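Local atomic coordinates of ketosynthase (PDB entry 6KXD), a protein that probably catalyses the decarboxylative condensation of malonyl-ACP with an acyl-ACP, extending the chain as the ketosynthase of a highly reducing type II polyketide synthase. Residues P324-A329 / G356-T361; I295-A300 / R386-N391. All blocks are in the same frame, centred on the assembly; numbering follows the deposited sequence.

Late in the chain, 295-300 comes first of the four segments, followed through helix 306-320 by 324-329, through helix 341-355 by 356-361, and finally by 386-391. Contact 1 closes the shorter loop, which holds helices 331-334 and 341-355, and is nested within the larger loop that contact 2 closes. Contact 2 is a parallel strand pairing in the main sheet of this thiolase-like fold. Strand 326-328 of contact 1 lies beside strand 297-299 of contact 2, probably hydrogen-bonded through Arg326 O to Ile298 N (2.9 Å) and Val328 O to Ala300 N (2.7 Å). Contact 2 thus joins two strands within the sheet, and contact 1 adds to strand 326-328 the segment that follows helix 341-355.

Contact 1 of 2, residues P324-A329 / G356-T361; sequences PPRTVA and GFIPPT
Val328 and Thr361 join the short strand 326-328, a parallel neighbour of strand 297-299 in the main sheet of the thiolase-like fold, to the segment that leaves helix 341-355. Ile358 and Val328 meet at about a right angle, CG2 of the isoleucine 3.6 Å from CG1 of the valine. At the far end of Ile358, CD1 lies over the centre of one face of the Arg326 guanidinium, 3.5 Å from CZ, reached because the arginine chain bends at chi3 (-73°). Further along, Val328 turns its isopropyl group to Pro359 O, whose distance from Val328 CB is 3.5 Å, and CG2 also faces Pro359 CG. The single hydrogen bond across the contact runs from Ala329 N to Thr361 OG1 (3.0 Å, 152° at the hydrogen). With chi1 at -45° OG1 lies beside its own backbone N, and CG2 approaches Ala329 CB at 4.0 Å. The same hydroxyl is bonded to Val375 O, so it bridges two backbone groups. A valine in place of Thr361 would probably leave Ala329 N and Val375 O without their shared partner. Chemically the join is mostly aliphatic and its specificity rests on that hydroxyl, while Pro359 O is buried against Val328 carbons with no polar partner in the model.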
ATOM      1  N   PRO A 324      -8.694   4.559  30.897  1.00 58.43           N
ATOM      2  CA  PRO A 324      -7.966   3.849  29.848  1.00 64.79           C
ATOM      3  C   PRO A 324      -6.568   3.430  30.296  1.00 63.14           C
ATOM      4  O   PRO A 324      -6.036   3.946  31.275  1.00 59.64           O
ATOM      5  CB  PRO A 324      -7.885   4.891  28.723  1.00 61.70           C
ATOM      6  CG  PRO A 324      -7.866   6.213  29.465  1.00 60.97           C
ATOM      7  CD  PRO A 324      -8.840   5.995  30.605  1.00 56.32           C
ATOM      8  N   PRO A 325      -5.887   2.520  29.571  1.00 67.18           N
ATOM      9  CA  PRO A 325      -4.529   2.135  29.942  1.00 59.11           C
ATOM     10  C   PRO A 325      -3.598   3.317  29.661  1.00 59.96           C
ATOM     11  O   PRO A 325      -3.992   4.319  29.016  1.00 52.24           O
ATOM     12  CB  PRO A 325      -4.229   0.920  29.055  1.00 66.31           C
ATOM     13  CG  PRO A 325      -5.084   1.167  27.829  1.00 69.26           C
ATOM     14  CD  PRO A 325      -6.337   1.864  28.329  1.00 66.20           C
ATOM     15  N   ARG A 326      -2.374   3.203  30.169  1.00 54.34           N
ATOM     16  CA  ARG A 326      -1.341   4.148  29.854  1.00 50.04           C
ATOM     17  C   ARG A 326      -1.204   4.223  28.333  1.00 50.63           C
ATOM     18  O   ARG A 326      -1.220   3.199  27.678  1.00 49.36           O
ATOM     19  CB  ARG A 326      -0.015   3.724  30.491  1.00 54.10           C
ATOM     20  CG  ARG A 326       0.051   4.057  31.975  1.00 59.03           C
ATOM     21  CD  ARG A 326       1.179   3.372  32.703  1.00 66.80           C
ATOM     22  NE  ARG A 326       0.938   1.954  32.883  1.00 70.11           N
ATOM     23  CZ  ARG A 326       1.686   1.173  33.654  1.00 79.61           C
ATOM     24  NH1 ARG A 326       2.660   1.713  34.369  1.00 74.45           N
ATOM     25  NH2 ARG A 326       1.465  -0.131  33.705  1.00 78.49           N
ATOM     26  N   THR A 327      -1.067   5.438  27.824  1.00 50.76           N
ATOM     27  CA  THR A 327      -1.113   5.728  26.429  1.00 51.81           C
ATOM     28  C   THR A 327       0.099   6.607  26.114  1.00 47.48           C
ATOM     29  O   THR A 327       0.160   7.755  26.469  1.00 52.73           O
ATOM     30  CB  THR A 327      -2.461   6.363  26.056  1.00 45.56           C
ATOM     31  OG1 THR A 327      -3.481   5.406  26.323  1.00 46.55           O
ATOM     32  CG2 THR A 327      -2.510   6.838  24.619  1.00 53.87           C
ATOM     33  N   VAL A 328       1.042   6.035  25.375  1.00 47.29           N
ATOM     34  CA  VAL A 328       2.302   6.646  25.093  1.00 44.90           C
ATOM     35  C   VAL A 328       2.454   6.872  23.589  1.00 52.81           C
ATOM     36  O   VAL A 328       1.850   6.159  22.778  1.00 51.53           O
ATOM     37  CB  VAL A 328       3.444   5.763  25.625  1.00 47.29           C
ATOM     38  CG1 VAL A 328       3.168   5.330  27.053  1.00 49.84           C
ATOM     39  CG2 VAL A 328       3.716   4.551  24.748  1.00 46.27           C
ATOM     40  N   ALA A 329       3.288   7.853  23.255  1.00 49.12           N
ATOM     41  CA  ALA A 329       3.521   8.308  21.895  1.00 47.25           C
ATOM     42  C   ALA A 329       5.021   8.229  21.559  1.00 51.32           C
ATOM     43  O   ALA A 329       5.773   9.154  21.773  1.00 45.07           O
ATOM     44  CB  ALA A 329       2.966   9.691  21.708  1.00 47.44           C
ATOM     45  N   GLY A 356       9.782  -5.819  29.352  1.00 61.02           N
ATOM     46  CA  GLY A 356       8.993  -5.406  30.507  1.00 59.25           C
ATOM     47  C   GLY A 356       9.156  -3.920  30.781  1.00 64.92           C
ATOM     48  O   GLY A 356       9.355  -3.507  31.914  1.00 59.48           O
ATOM     49  N   PHE A 357       9.050  -3.100  29.727  1.00 61.31           N
ATOM     50  CA  PHE A 357       9.048  -1.644  29.888  1.00 59.75           C
ATOM     51  C   PHE A 357       7.979  -0.979  29.014  1.00 60.55           C
ATOM     52  O   PHE A 357       7.441  -1.573  28.099  1.00 59.31           O
ATOM     53  CB  PHE A 357      10.415  -1.060  29.568  1.00 60.12           C
ATOM     54  CG  PHE A 357      10.724  -0.931  28.102  1.00 59.71           C
ATOM     55  CD1 PHE A 357      10.442   0.241  27.420  1.00 54.82           C
ATOM     56  CD2 PHE A 357      11.346  -1.963  27.424  1.00 60.70           C
ATOM     57  CE1 PHE A 357      10.758   0.365  26.078  1.00 56.28           C
ATOM     58  CE2 PHE A 357      11.679  -1.828  26.085  1.00 53.81           C
ATOM     59  CZ  PHE A 357      11.364  -0.671  25.413  1.00 54.25           C
ATOM     60  N   ILE A 358       7.699   0.281  29.346  1.00 58.49           N
ATOM     61  CA  ILE A 358       6.800   1.114  28.613  1.00 54.42           C
ATOM     62  C   ILE A 358       7.588   2.349  28.222  1.00 56.84           C
ATOM     63  O   ILE A 358       8.078   3.087  29.087  1.00 59.72           O
ATOM     64  CB  ILE A 358       5.540   1.478  29.414  1.00 54.18           C
ATOM     65  CG1 ILE A 358       4.761   0.253  29.877  1.00 52.76           C
ATOM     66  CG2 ILE A 358       4.661   2.410  28.588  1.00 58.74           C
ATOM     67  CD1 ILE A 358       3.603   0.618  30.767  1.00 53.74           C
ATOM     68  N   PRO A 359       7.771   2.593  26.905  1.00 54.89           N
ATOM     69  CA  PRO A 359       8.604   3.685  26.447  1.00 49.05           C
ATOM     70  C   PRO A 359       7.853   4.970  26.729  1.00 54.31           C
ATOM     71  O   PRO A 359       6.618   4.955  26.788  1.00 54.17           O
ATOM     72  CB  PRO A 359       8.764   3.430  24.947  1.00 54.08           C
ATOM     73  CG  PRO A 359       7.503   2.691  24.572  1.00 54.29           C
ATOM     74  CD  PRO A 359       7.186   1.841  25.784  1.00 55.01           C
ATOM     75  N   PRO A 360       8.581   6.094  26.893  1.00 50.58           N
ATOM     76  CA  PRO A 360       7.967   7.351  27.315  1.00 56.16           C
ATOM     77  C   PRO A 360       7.415   8.216  26.186  1.00 53.48           C
ATOM     78  O   PRO A 360       7.913   8.159  25.047  1.00 50.74           O
ATOM     79  CB  PRO A 360       9.130   8.144  27.932  1.00 51.38           C
ATOM     80  CG  PRO A 360      10.353   7.625  27.197  1.00 51.49           C
ATOM     81  CD  PRO A 360      10.042   6.202  26.761  1.00 54.56           C
ATOM     82  N   THR A 361       6.443   9.057  26.557  1.00 53.66           N
ATOM     83  CA  THR A 361       6.117  10.247  25.812  1.00 51.66           C
ATOM     84  C   THR A 361       7.010  11.379  26.331  1.00 56.16           C
ATOM     85  O   THR A 361       6.772  11.902  27.437  1.00 56.06           O
ATOM     86  CB  THR A 361       4.632  10.604  25.952  1.00 49.62           C
ATOM     87  OG1 THR A 361       3.861   9.417  25.793  1.00 52.81           O
ATOM     88  CG2 THR A 361       4.217  11.691  24.986  1.00 55.27           C
TER

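Contact 2 of 2, residues I295-A300 / R386-N391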
ATOM      1  N   ILE A 295      -5.257  -4.893  28.392  1.00 63.46           N
ATOM      2  CA  ILE A 295      -4.274  -4.067  27.678  1.00 58.98           C
ATOM      3  C   ILE A 295      -3.399  -3.315  28.691  1.00 52.83           C
ATOM      4  O   ILE A 295      -3.878  -2.522  29.497  1.00 49.95           O
ATOM      5  CB  ILE A 295      -4.955  -3.112  26.683  1.00 54.55           C
ATOM      6  CG1 ILE A 295      -5.726  -3.877  25.596  1.00 52.94           C
ATOM      7  CG2 ILE A 295      -3.924  -2.134  26.126  1.00 55.35           C
ATOM      8  CD1 ILE A 295      -4.890  -4.809  24.743  1.00 52.86           C
ATOM      9  N   ASP A 296      -2.086  -3.548  28.609  1.00 57.62           N
ATOM     10  CA  ASP A 296      -1.126  -2.972  29.536  1.00 55.28           C
ATOM     11  C   ASP A 296      -0.805  -1.536  29.153  1.00 58.64           C
ATOM     12  O   ASP A 296      -0.716  -0.693  30.017  1.00 60.41           O
ATOM     13  CB  ASP A 296       0.094  -3.881  29.645  1.00 59.12           C
ATOM     14  CG  ASP A 296      -0.353  -5.186  30.273  1.00 61.07           C
ATOM     15  OD1 ASP A 296      -1.076  -5.101  31.296  1.00 64.81           O
ATOM     16  OD2 ASP A 296      -0.088  -6.252  29.688  1.00 57.45           O
ATOM     17  N   PHE A 297      -0.614  -1.260  27.858  1.00 56.54           N
ATOM     18  CA  PHE A 297      -0.544   0.118  27.396  1.00 53.66           C
ATOM     19  C   PHE A 297      -0.908   0.174  25.902  1.00 47.49           C
ATOM     20  O   PHE A 297      -0.914  -0.824  25.204  1.00 51.85           O
ATOM     21  CB  PHE A 297       0.814   0.772  27.707  1.00 53.68           C
ATOM     22  CG  PHE A 297       1.968   0.381  26.820  1.00 49.72           C
ATOM     23  CD1 PHE A 297       2.673  -0.787  27.053  1.00 53.72           C
ATOM     24  CD2 PHE A 297       2.310   1.150  25.716  1.00 53.81           C
ATOM     25  CE1 PHE A 297       3.727  -1.152  26.231  1.00 54.89           C
ATOM     26  CE2 PHE A 297       3.347   0.774  24.876  1.00 51.14           C
ATOM     27  CZ  PHE A 297       4.073  -0.360  25.153  1.00 58.95           C
ATOM     28  N   ILE A 298      -1.265   1.378  25.482  1.00 55.83           N
ATOM     29  CA  ILE A 298      -1.492   1.726  24.110  1.00 51.08           C
ATOM     30  C   ILE A 298      -0.271   2.492  23.647  1.00 45.27           C
ATOM     31  O   ILE A 298       0.139   3.470  24.302  1.00 50.58           O
ATOM     32  CB  ILE A 298      -2.771   2.565  23.977  1.00 45.96           C
ATOM     33  CG1 ILE A 298      -3.979   1.796  24.501  1.00 47.39           C
ATOM     34  CG2 ILE A 298      -2.939   3.060  22.540  1.00 48.87           C
ATOM     35  CD1 ILE A 298      -5.184   2.651  24.836  1.00 48.70           C
ATOM     36  N   SER A 299       0.314   2.036  22.536  1.00 47.32           N
ATOM     37  CA  SER A 299       1.219   2.827  21.733  1.00 45.30           C
ATOM     38  C   SER A 299       0.350   3.642  20.762  1.00 47.94           C
ATOM     39  O   SER A 299      -0.231   3.095  19.796  1.00 45.34           O
ATOM     40  CB  SER A 299       2.211   1.960  20.982  1.00 44.69           C
ATOM     41  OG  SER A 299       2.915   2.731  20.014  1.00 48.52           O
ATOM     42  N   ALA A 300       0.208   4.924  21.073  1.00 44.43           N
ATOM     43  CA  ALA A 300      -0.694   5.826  20.423  1.00 46.28           C
ATOM     44  C   ALA A 300      -0.142   6.211  19.052  1.00 48.40           C
ATOM     45  O   ALA A 300       1.054   6.206  18.859  1.00 44.63           O
ATOM     46  CB  ALA A 300      -0.908   7.046  21.269  1.00 44.23           C
ATOM     47  N   ARG A 386       2.195  -7.489  29.197  1.00 60.15           N
ATOM     48  CA  ARG A 386       1.866  -8.757  28.573  1.00 63.85           C
ATOM     49  C   ARG A 386       1.165  -8.524  27.215  1.00 55.58           C
ATOM     50  O   ARG A 386       1.344  -9.324  26.323  1.00 54.23           O
ATOM     51  CB  ARG A 386       1.007  -9.615  29.513  1.00 72.80           C
ATOM     52  CG  ARG A 386       1.684 -10.032  30.818  1.00 81.23           C
ATOM     53  CD  ARG A 386       0.665 -10.311  31.919  1.00 91.26           C
ATOM     54  NE  ARG A 386      -0.078  -9.108  32.324  1.00102.09           N
ATOM     55  CZ  ARG A 386      -1.254  -9.101  32.959  1.00100.50           C
ATOM     56  NH1 ARG A 386      -1.784 -10.235  33.386  1.00 91.93           N
ATOM     57  NH2 ARG A 386      -1.902  -7.963  33.155  1.00 93.80           N
ATOM     58  N   ILE A 387       0.350  -7.465  27.101  1.00 60.31           N
ATOM     59  CA  ILE A 387      -0.485  -7.221  25.919  1.00 59.01           C
ATOM     60  C   ILE A 387      -0.447  -5.723  25.620  1.00 56.61           C
ATOM     61  O   ILE A 387      -0.633  -4.892  26.521  1.00 57.69           O
ATOM     62  CB  ILE A 387      -1.919  -7.761  26.131  1.00 58.83           C
ATOM     63  CG1 ILE A 387      -1.903  -9.250  26.504  1.00 55.83           C
ATOM     64  CG2 ILE A 387      -2.795  -7.490  24.906  1.00 58.86           C
ATOM     65  CD1 ILE A 387      -3.273  -9.879  26.654  1.00 53.73           C
ATOM     66  N   VAL A 388      -0.171  -5.380  24.353  1.00 50.56           N
ATOM     67  CA  VAL A 388       0.010  -4.006  23.967  1.00 47.82           C
ATOM     68  C   VAL A 388      -0.793  -3.736  22.686  1.00 47.70           C
ATOM     69  O   VAL A 388      -0.894  -4.574  21.824  1.00 52.50           O
ATOM     70  CB  VAL A 388       1.494  -3.659  23.778  1.00 51.47           C
ATOM     71  CG1 VAL A 388       1.679  -2.199  23.415  1.00 51.26           C
ATOM     72  CG2 VAL A 388       2.325  -4.017  24.998  1.00 55.40           C
ATOM     73  N   GLN A 389      -1.426  -2.567  22.657  1.00 50.10           N
ATOM     74  CA  GLN A 389      -2.135  -2.052  21.492  1.00 52.31           C
ATOM     75  C   GLN A 389      -1.254  -0.996  20.812  1.00 52.88           C
ATOM     76  O   GLN A 389      -0.710  -0.100  21.426  1.00 45.18           O
ATOM     77  CB  GLN A 389      -3.503  -1.531  21.918  1.00 49.84           C
ATOM     78  CG  GLN A 389      -4.225  -0.735  20.848  1.00 48.91           C
ATOM     79  CD  GLN A 389      -5.532  -0.215  21.397  1.00 50.47           C
ATOM     80  OE1 GLN A 389      -6.219  -0.898  22.147  1.00 57.33           O
ATOM     81  NE2 GLN A 389      -5.883   0.998  21.031  1.00 48.45           N
ATOM     82  N   ASN A 390      -1.087  -1.151  19.502  1.00 43.72           N
ATOM     83  CA  ASN A 390      -0.392  -0.176  18.725  1.00 45.88           C
ATOM     84  C   ASN A 390      -1.359   0.439  17.723  1.00 47.44           C
ATOM     85  O   ASN A 390      -1.805  -0.247  16.811  1.00 44.34           O
ATOM     86  CB  ASN A 390       0.762  -0.836  17.974  1.00 46.04           C
ATOM     87  CG  ASN A 390       1.632   0.124  17.196  1.00 50.79           C
ATOM     88  OD1 ASN A 390       2.098   1.132  17.749  1.00 46.25           O
ATOM     89  ND2 ASN A 390       1.897  -0.214  15.935  1.00 45.85           N
ATOM     90  N   ASN A 391      -1.606   1.739  17.886  1.00 46.00           N
ATOM     91  CA  ASN A 391      -2.521   2.481  17.127  1.00 43.51           C
ATOM     92  C   ASN A 391      -1.821   3.131  15.943  1.00 44.92           C
ATOM     93  O   ASN A 391      -0.651   3.522  15.980  1.00 40.76           O
ATOM     94  CB  ASN A 391      -3.166   3.634  17.888  1.00 41.45           C
ATOM     95  CG  ASN A 391      -4.167   3.198  18.935  1.00 44.83           C
ATOM     96  OD1 ASN A 391      -4.416   2.014  19.137  1.00 45.57           O
ATOM     97  ND2 ASN A 391      -4.754   4.175  19.602  1.00 45.66           N
TER
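Asp296 OD2 is gripped by two backbone amides: Arg386 N at 2.6 Å, reaching it from above the carboxylate plane (40° out), and Ile387 N at 2.9 Å, on the anti side and 20° out of plane. Both amides would probably help to stabilise the carboxylate's negative charge. OD1 of Asp296 makes a long salt bridge to Arg386 NH2 (3.5 Å), at the edge of a guanidinium whose NE is paired with Asp384. From here the two segments run parallel. Ser299 is hydrogen-bonded to strand 387-391 through both its backbone N, to Gln389 O (2.6 Å), and its O, from Asn391 N (2.7 Å). Its OG donates to Asn390 OD1 at 2.9 Å, in the carbonyl plane, while Asn390 ND2 turns to Asn174 and Ser342. Phe297, with its ring placed between backbone N and carbonyl carbon (chi1 77°), makes a CH-pi contact, Val388 CG1 lying over one face 3.6 Å from the ring centroid. Ile298 lies alongside Gln389, whose NE2 donates to Asn391 OD1 (2.6 Å) and whose OE1 is bonded to Tyr320. Ile298 and Gln389 face helices 306-320 and 274-288, whereas Phe297, Ser299 and Val388 pack on helix 341-355. Strand 297-299 thus runs between strands 326-328 and 387-394, and the latter continues the sheet through its antiparallel neighbour 398-405, with helices covering both faces.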